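PDB 6OBT: borrelidin polyketide synthase, type I, which probably eliminates water from carrier-bound beta-hydroxyacyl intermediates through its dehydratase domain, giving alpha,beta-unsaturated chains during borrelidin assembly. Local coordinates for residues G60-L64 with P65-W69; Y192-Q195 with F196-L199; Y224-P228 with G229-A233. One frame throughout, in Å; residues are numbered along the deposited sequence.

Interaction 1: G60-L64 with P65-W69; sequences GRLSL and PSYPW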
loop_
_atom_site.group_PDB
_atom_site.type_symbol
_atom_site.label_atom_id
_atom_site.label_comp_id
_atom_site.label_asym_id
_atom_site.label_seq_id
_atom_site.Cartn_x
_atom_site.Cartn_y
_atom_site.Cartn_z
ATOM N N GLY A 60 1.036 -0.789 8.749
ATOM C CA GLY A 60 0.285 -1.105 9.944
ATOM C C GLY A 60 -0.154 0.152 10.660
ATOM O O GLY A 60 0.206 1.269 10.285
ATOM N N ARG A 61 -0.939 -0.054 11.717
ATOM C CA ARG A 61 -1.368 0.999 12.628
ATOM C C ARG A 61 -0.907 0.645 14.039
ATOM O O ARG A 61 -1.206 -0.450 14.529
ATOM C CB ARG A 61 -2.885 1.143 12.614
ATOM C CG ARG A 61 -3.407 2.367 13.342
ATOM C CD ARG A 61 -4.908 2.503 13.173
ATOM N NE ARG A 61 -5.633 1.386 13.775
ATOM C CZ ARG A 61 -6.957 1.257 13.759
ATOM N NH1 ARG A 61 -7.709 2.177 13.166
ATOM N NH2 ARG A 61 -7.532 0.207 14.334
ATOM N N LEU A 62 -0.195 1.567 14.691
ATOM C CA LEU A 62 0.277 1.380 16.061
ATOM C C LEU A 62 -0.497 2.286 17.008
ATOM O O LEU A 62 -0.698 3.473 16.723
ATOM C CB LEU A 62 1.773 1.680 16.184
ATOM C CG LEU A 62 2.768 0.731 15.518
ATOM C CD1 LEU A 62 4.186 1.090 15.948
ATOM C CD2 LEU A 62 2.446 -0.738 15.813
ATOM N N SER A 63 -0.917 1.727 18.138
ATOM C CA SER A 63 -1.540 2.495 19.201
ATOM C C SER A 63 -1.442 1.680 20.482
ATOM O O SER A 63 -1.296 0.457 20.448
ATOM C CB SER A 63 -2.996 2.841 18.878
ATOM O OG SER A 63 -3.864 1.740 19.091
ATOM N N LEU A 64 -1.523 2.371 21.610
ATOM C CA LEU A 64 -1.457 1.642 22.871
ATOM C C LEU A 64 -2.718 0.815 23.139
ATOM O O LEU A 64 -2.618 -0.248 23.759
ATOM C CB LEU A 64 -1.177 2.600 24.030
ATOM C CG LEU A 64 0.216 3.239 23.899
ATOM C CD1 LEU A 64 0.296 4.583 24.617
ATOM C CD2 LEU A 64 1.323 2.298 24.377
ATOM N N PRO A 65 -3.914 1.222 22.700
ATOM C CA PRO A 65 -5.057 0.306 22.863
ATOM C C PRO A 65 -4.913 -0.979 22.069
ATOM O O PRO A 65 -5.476 -2.006 22.466
ATOM C CB PRO A 65 -6.245 1.152 22.395
ATOM C CG PRO A 65 -5.835 2.541 22.749
ATOM C CD PRO A 65 -4.371 2.600 22.422
ATOM N N SER A 66 -4.159 -0.960 20.966
ATOM C CA SER A 66 -3.948 -2.171 20.182
ATOM C C SER A 66 -2.830 -3.036 20.750
ATOM O O SER A 66 -2.873 -4.262 20.615
ATOM C CB SER A 66 -3.641 -1.813 18.728
ATOM O OG SER A 66 -4.817 -1.368 18.072
ATOM N N TYR A 67 -1.828 -2.426 21.372
ATOM C CA TYR A 67 -0.717 -3.157 21.981
ATOM C C TYR A 67 -0.405 -2.502 23.316
ATOM O O TYR A 67 0.576 -1.760 23.446
ATOM C CB TYR A 67 0.513 -3.158 21.073
ATOM C CG TYR A 67 0.215 -3.350 19.599
ATOM C CD1 TYR A 67 0.015 -2.259 18.764
ATOM C CD2 TYR A 67 0.137 -4.624 19.047
ATOM C CE1 TYR A 67 -0.253 -2.424 17.424
ATOM C CE2 TYR A 67 -0.134 -4.805 17.705
ATOM C CZ TYR A 67 -0.328 -3.699 16.897
ATOM O OH TYR A 67 -0.595 -3.859 15.553
ATOM N N PRO A 68 -1.239 -2.732 24.332
ATOM C CA PRO A 68 -1.046 -2.015 25.605
ATOM C C PRO A 68 0.300 -2.269 26.252
ATOM O O PRO A 68 0.771 -1.405 26.999
ATOM C CB PRO A 68 -2.204 -2.515 26.484
ATOM C CG PRO A 68 -2.758 -3.710 25.793
ATOM C CD PRO A 68 -2.460 -3.555 24.335
ATOM N N TRP A 69 0.946 -3.404 25.972
ATOM C CA TRP A 69 2.254 -3.668 26.560
ATOM C C TRP A 69 3.322 -2.702 26.059
ATOM O O TRP A 69 4.392 -2.623 26.664
ATOM C CB TRP A 69 2.675 -5.125 26.300
ATOM C CG TRP A 69 2.745 -5.486 24.857
ATOM C CD1 TRP A 69 1.748 -6.031 24.098
ATOM C CD2 TRP A 69 3.866 -5.314 23.987
ATOM N NE1 TRP A 69 2.181 -6.204 22.803
ATOM C CE2 TRP A 69 3.477 -5.772 22.708
ATOM C CE3 TRP A 69 5.160 -4.813 24.161
ATOM C CZ2 TRP A 69 4.334 -5.744 21.610
ATOM C CZ3 TRP A 69 6.011 -4.783 23.067
ATOM C CH2 TRP A 69 5.595 -5.248 21.808
HETATM O O HOH W 1 -0.803 -2.908 12.765
#
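Ser63 and Tyr67 meet through the backbone just after strand 55-62: Tyr67 N gives its hydrogen to Ser63 O at 3.1 Å, closing a single helical turn. Ser66 N lies 3.2 Å from the same Ser63 O in a weaker, more bent bond, and it also reaches Ser63 OG weakly at 3.3 Å. Serine suits this place because its short hydroxyl, turned between backbone N and carbonyl carbon (chi1 78°), stays close enough to the main chain to accept that second bond. Ser66 OG adds a weak donation to Ser63 OG, whereas the buried Ser63 N has no partner. Pro65 fits inside the turn, since its nitrogen has no hydrogen that would need an acceptor.

Beyond the turn, the Tyr67 ring runs back beside the strand. Leu62 crosses the Tyr67 side chain at about a right angle and comes obliquely to the ring, CD2 3.6 Å from Tyr67 CE1. The phenol oxygen is well supplied: it is hydrogen-bonded to Ala43 O, and water 1 donates to Tyr67 OH at 3.0 Å. That water also accepts from Arg61 N at 3.0 Å, so it links ring and strand. With OG weakly bonded to Ser66 N and O bonded to Tyr67 N, the turn fits an ST motif, here following a strand that pairs with 119-127.

Interaction 2: Y192-Q195 with F196-L199; sequences YGPQ and FRCL
Arg197 folds back over Tyr192, Gly193 and Pro194, and its guanidinium meets them in two different ways. Toward Tyr192 it works by its edge: NH1 donates to Tyr192 O at 3.1 Å, the nitrogen sitting in the carbonyl plane on a lone pair, although the oxygen is tilted 21° from the guanidinium plane. Toward the Gly193-Pro194 peptide it offers a face, with Gly193 C and Pro194 N each 3.6 Å from the plane and offset toward the rim. A bend at chi3 (-66°) turns the group back onto this peptide. Pro194 and Arg197 then run side by side in the same direction, Pro194 CG lying 3.8 Å from Arg197 NH2.

The side chains of Tyr192 and Phe196 cross at about a right angle, the tyrosine CD1 touching Phe196 CB at 3.8 Å, which is an oblique contact and not a ring stack. Both aromatic rings go on to meet histidines, Tyr192 that of His236 and Phe196 that of His73.

In the backbone, Phe196 N donates to Gly193 O at 2.9 Å from well above the carbonyl plane, closing a beta turn. Pro194 suits its second position, where phi is already held near the required value. Arg197 N bonds only weakly to Gly193 O and Pro194 O, and Arg197 itself centres an inverse gamma turn. Gln195 ties the turn to its surroundings, OE1 bonded to Thr219 OG1 and its backbone N to Asp72 OD1. The sequence YGPQF belongs to the GYxYGPxF motif of polyketide synthase dehydratases, which in this family lies beside the active site.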
loop_
_atom_site.group_PDB
_atom_site.type_symbol
_atom_site.label_atom_id
_atom_site.label_comp_id
_atom_site.label_asym_id
_atom_site.label_seq_id
_atom_site.Cartn_x
_atom_site.Cartn_y
_atom_site.Cartn_z
ATOM N N TYR A 192 11.062 0.263 32.921
ATOM C CA TYR A 192 10.696 -0.946 32.187
ATOM C C TYR A 192 9.511 -1.622 32.866
ATOM O O TYR A 192 9.565 -1.934 34.053
ATOM C CB TYR A 192 11.878 -1.912 32.080
ATOM C CG TYR A 192 12.935 -1.434 31.113
ATOM C CD1 TYR A 192 12.696 -1.397 29.745
ATOM C CD2 TYR A 192 14.142 -0.939 31.581
ATOM C CE1 TYR A 192 13.661 -0.934 28.861
ATOM C CE2 TYR A 192 15.106 -0.477 30.716
ATOM C CZ TYR A 192 14.864 -0.455 29.371
ATOM O OH TYR A 192 15.845 0.026 28.533
ATOM N N GLY A 193 8.442 -1.845 32.111
ATOM C CA GLY A 193 7.254 -2.450 32.660
ATOM C C GLY A 193 7.291 -3.965 32.575
ATOM O O GLY A 193 8.275 -4.562 32.130
ATOM N N PRO A 194 6.203 -4.609 33.009
ATOM C CA PRO A 194 6.192 -6.086 33.088
ATOM C C PRO A 194 6.691 -6.806 31.849
ATOM O O PRO A 194 7.493 -7.739 31.957
ATOM C CB PRO A 194 4.713 -6.386 33.363
ATOM C CG PRO A 194 4.223 -5.193 34.103
ATOM C CD PRO A 194 4.959 -4.013 33.529
ATOM N N GLN A 195 6.236 -6.408 30.661
ATOM C CA GLN A 195 6.604 -7.159 29.467
ATOM C C GLN A 195 8.068 -6.998 29.083
ATOM O O GLN A 195 8.560 -7.774 28.254
ATOM C CB GLN A 195 5.713 -6.741 28.297
ATOM C CG GLN A 195 4.354 -7.397 28.321
ATOM C CD GLN A 195 4.332 -8.733 27.613
ATOM O OE1 GLN A 195 5.353 -9.419 27.500
ATOM N NE2 GLN A 195 3.160 -9.119 27.138
ATOM N N PHE A 196 8.770 -6.009 29.649
ATOM C CA PHE A 196 10.171 -5.785 29.319
ATOM C C PHE A 196 11.128 -6.224 30.421
ATOM O O PHE A 196 12.337 -6.279 30.176
ATOM C CB PHE A 196 10.420 -4.299 28.993
ATOM C CG PHE A 196 9.913 -3.882 27.614
ATOM C CD1 PHE A 196 10.793 -3.696 26.563
ATOM C CD2 PHE A 196 8.562 -3.661 27.397
ATOM C CE1 PHE A 196 10.338 -3.320 25.296
ATOM C CE2 PHE A 196 8.087 -3.270 26.122
ATOM C CZ PHE A 196 8.990 -3.117 25.073
ATOM N N ARG A 197 10.630 -6.559 31.616
ATOM C CA ARG A 197 11.503 -6.949 32.732
ATOM C C ARG A 197 11.835 -8.435 32.606
ATOM O O ARG A 197 11.361 -9.297 33.355
ATOM C CB ARG A 197 10.865 -6.643 34.079
ATOM C CG ARG A 197 10.594 -5.151 34.308
ATOM C CD ARG A 197 10.290 -4.817 35.760
ATOM N NE ARG A 197 9.037 -5.386 36.257
ATOM C CZ ARG A 197 7.908 -4.702 36.430
ATOM N NH1 ARG A 197 7.852 -3.409 36.128
ATOM N NH2 ARG A 197 6.825 -5.310 36.903
ATOM N N CYS A 198 12.713 -8.710 31.653
ATOM C CA CYS A 198 12.999 -10.067 31.228
ATOM C C CYS A 198 14.311 -10.595 31.763
ATOM O O CYS A 198 14.535 -11.808 31.711
ATOM C CB CYS A 198 13.033 -10.137 29.709
ATOM S SG CYS A 198 11.387 -9.943 29.002
ATOM N N LEU A 199 15.193 -9.725 32.243
ATOM C CA LEU A 199 16.472 -10.193 32.763
ATOM C C LEU A 199 16.268 -10.995 34.048
ATOM O O LEU A 199 15.646 -10.511 34.999
ATOM C CB LEU A 199 17.404 -9.010 33.027
ATOM C CG LEU A 199 18.690 -9.428 33.758
ATOM C CD1 LEU A 199 19.475 -10.456 32.957
ATOM C CD2 LEU A 199 19.557 -8.225 34.052
#

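Interaction 3: Y224-P228 with G229-A233; sequences YGLHP and GLFDA
The chain runs extended through Leu226 and His227, then turns into helix 228-236 at Pro228. Phe231 N donates to His227 O at 2.9 Å in an almost straight bond (174°), and Leu230 N adds a weak one to the same oxygen. The next rung, Asp232 N to Pro228 O, is short at 2.7 Å. Proline suits the first turn because its nitrogen has no hydrogen to be satisfied there.

His227 is the N-cap. With its ring anti to the backbone N (chi1 -167°), ND1 accepts from Gly229 N at 3.1 Å, the donor only 18° out of the ring plane. Leu226 uses its two branches separately: CD2 lies over a face of the Phe231 ring, 4.1 Å from its centroid, as a CH-pi contact, and CD1 meets Leu230 CD2 at 3.8 Å. A branched leucine can thus touch Phe231 and Leu230 at once. The sequence HPGLFD fits the HPxxxD motif of polyketide synthase dehydratases, with Asp232 OD1 bonded to His236 ND1.

Glu88 of helix 83-97 accepts from the backbone N of Gly225 and Leu226. Val84 and Val85 of that helix pack on Phe231 and Pro228, respectively, while Leu226 and Phe231 rest on Leu293 of strand 291-301 and Leu230 on Ile213 of strand 208-214.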
loop_
_atom_site.group_PDB
_atom_site.type_symbol
_atom_site.label_atom_id
_atom_site.label_comp_id
_atom_site.label_asym_id
_atom_site.label_seq_id
_atom_site.Cartn_x
_atom_site.Cartn_y
_atom_site.Cartn_z
ATOM N N TYR A 224 5.411 -12.403 15.872
ATOM C CA TYR A 224 6.691 -11.716 15.917
ATOM C C TYR A 224 7.795 -12.679 15.508
ATOM O O TYR A 224 7.650 -13.897 15.606
ATOM C CB TYR A 224 6.965 -11.159 17.317
ATOM C CG TYR A 224 5.938 -10.145 17.748
ATOM C CD1 TYR A 224 6.092 -8.808 17.422
ATOM C CD2 TYR A 224 4.826 -10.519 18.496
ATOM C CE1 TYR A 224 5.165 -7.865 17.801
ATOM C CE2 TYR A 224 3.882 -9.571 18.896
ATOM C CZ TYR A 224 4.062 -8.245 18.540
ATOM O OH TYR A 224 3.138 -7.283 18.915
ATOM N N GLY A 225 8.898 -12.120 15.020
ATOM C CA GLY A 225 10.083 -12.914 14.797
ATOM C C GLY A 225 10.718 -13.129 16.164
ATOM O O GLY A 225 10.781 -14.260 16.664
ATOM N N LEU A 226 11.155 -12.031 16.780
ATOM C CA LEU A 226 11.594 -11.997 18.176
ATOM C C LEU A 226 10.813 -10.911 18.892
ATOM O O LEU A 226 10.944 -9.726 18.550
ATOM C CB LEU A 226 13.100 -11.738 18.287
ATOM C CG LEU A 226 13.671 -11.719 19.713
ATOM C CD1 LEU A 226 13.463 -13.079 20.367
ATOM C CD2 LEU A 226 15.140 -11.355 19.703
ATOM N N HIS A 227 9.995 -11.305 19.874
ATOM C CA HIS A 227 9.126 -10.348 20.558
ATOM C C HIS A 227 9.920 -9.122 21.012
ATOM O O HIS A 227 10.985 -9.275 21.638
ATOM C CB HIS A 227 8.464 -10.994 21.778
ATOM C CG HIS A 227 7.332 -10.200 22.350
ATOM N ND1 HIS A 227 7.526 -9.109 23.174
ATOM C CD2 HIS A 227 5.990 -10.342 22.221
ATOM C CE1 HIS A 227 6.350 -8.607 23.518
ATOM N NE2 HIS A 227 5.401 -9.338 22.955
ATOM N N PRO A 228 9.426 -7.904 20.755
ATOM C CA PRO A 228 10.189 -6.695 21.128
ATOM C C PRO A 228 10.635 -6.628 22.578
ATOM O O PRO A 228 11.704 -6.067 22.860
ATOM C CB PRO A 228 9.208 -5.564 20.783
ATOM C CG PRO A 228 8.463 -6.106 19.595
ATOM C CD PRO A 228 8.288 -7.585 19.867
ATOM N N GLY A 229 9.840 -7.142 23.516
ATOM C CA GLY A 229 10.231 -7.029 24.914
ATOM C C GLY A 229 11.433 -7.887 25.235
ATOM O O GLY A 229 12.263 -7.524 26.081
ATOM N N LEU A 230 11.543 -9.028 24.567
ATOM C CA LEU A 230 12.686 -9.909 24.761
ATOM C C LEU A 230 13.885 -9.416 23.960
ATOM O O LEU A 230 15.009 -9.380 24.471
ATOM C CB LEU A 230 12.298 -11.327 24.361
ATOM C CG LEU A 230 13.359 -12.408 24.489
ATOM C CD1 LEU A 230 13.807 -12.471 25.931
ATOM C CD2 LEU A 230 12.799 -13.728 24.058
ATOM N N PHE A 231 13.642 -8.998 22.712
ATOM C CA PHE A 231 14.667 -8.326 21.924
ATOM C C PHE A 231 15.257 -7.137 22.691
ATOM O O PHE A 231 16.483 -6.963 22.742
ATOM C CB PHE A 231 14.038 -7.887 20.586
ATOM C CG PHE A 231 15.011 -7.734 19.435
ATOM C CD1 PHE A 231 14.557 -7.843 18.127
ATOM C CD2 PHE A 231 16.344 -7.428 19.649
ATOM C CE1 PHE A 231 15.415 -7.690 17.054
ATOM C CE2 PHE A 231 17.206 -7.268 18.586
ATOM C CZ PHE A 231 16.743 -7.388 17.289
ATOM N N ASP A 232 14.403 -6.307 23.311
ATOM C CA ASP A 232 14.929 -5.135 24.001
ATOM C C ASP A 232 15.720 -5.527 25.247
ATOM O O ASP A 232 16.753 -4.916 25.562
ATOM C CB ASP A 232 13.795 -4.181 24.392
ATOM C CG ASP A 232 14.308 -2.937 25.053
ATOM O OD1 ASP A 232 14.079 -2.746 26.276
ATOM O OD2 ASP A 232 14.986 -2.161 24.349
ATOM N N ALA A 233 15.241 -6.526 25.983
ATOM C CA ALA A 233 15.970 -6.938 27.181
ATOM C C ALA A 233 17.317 -7.562 26.828
ATOM O O ALA A 233 18.265 -7.470 27.621
ATOM C CB ALA A 233 15.121 -7.902 27.996
#

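Interactions 1, 2 and 3 follow in that order along the chain, yet they converge in space: the centres of 1 and 2 lie about 17 Å apart, those of 1 and 3 about 16 Å, and those of 2 and 3 about 11 Å. Trp69 joins the first to both others, packing on Gln195 of interaction 2 and on His227, Pro228 and Tyr224 of interaction 3. Tyr192 and Phe196 of interaction 2 rest against Asp232 on helix 228-236. In the double-hotdog fold expected of this family, the loop after strand 55-62 thus comes up against the second half, consistent with an active site formed between the two halves.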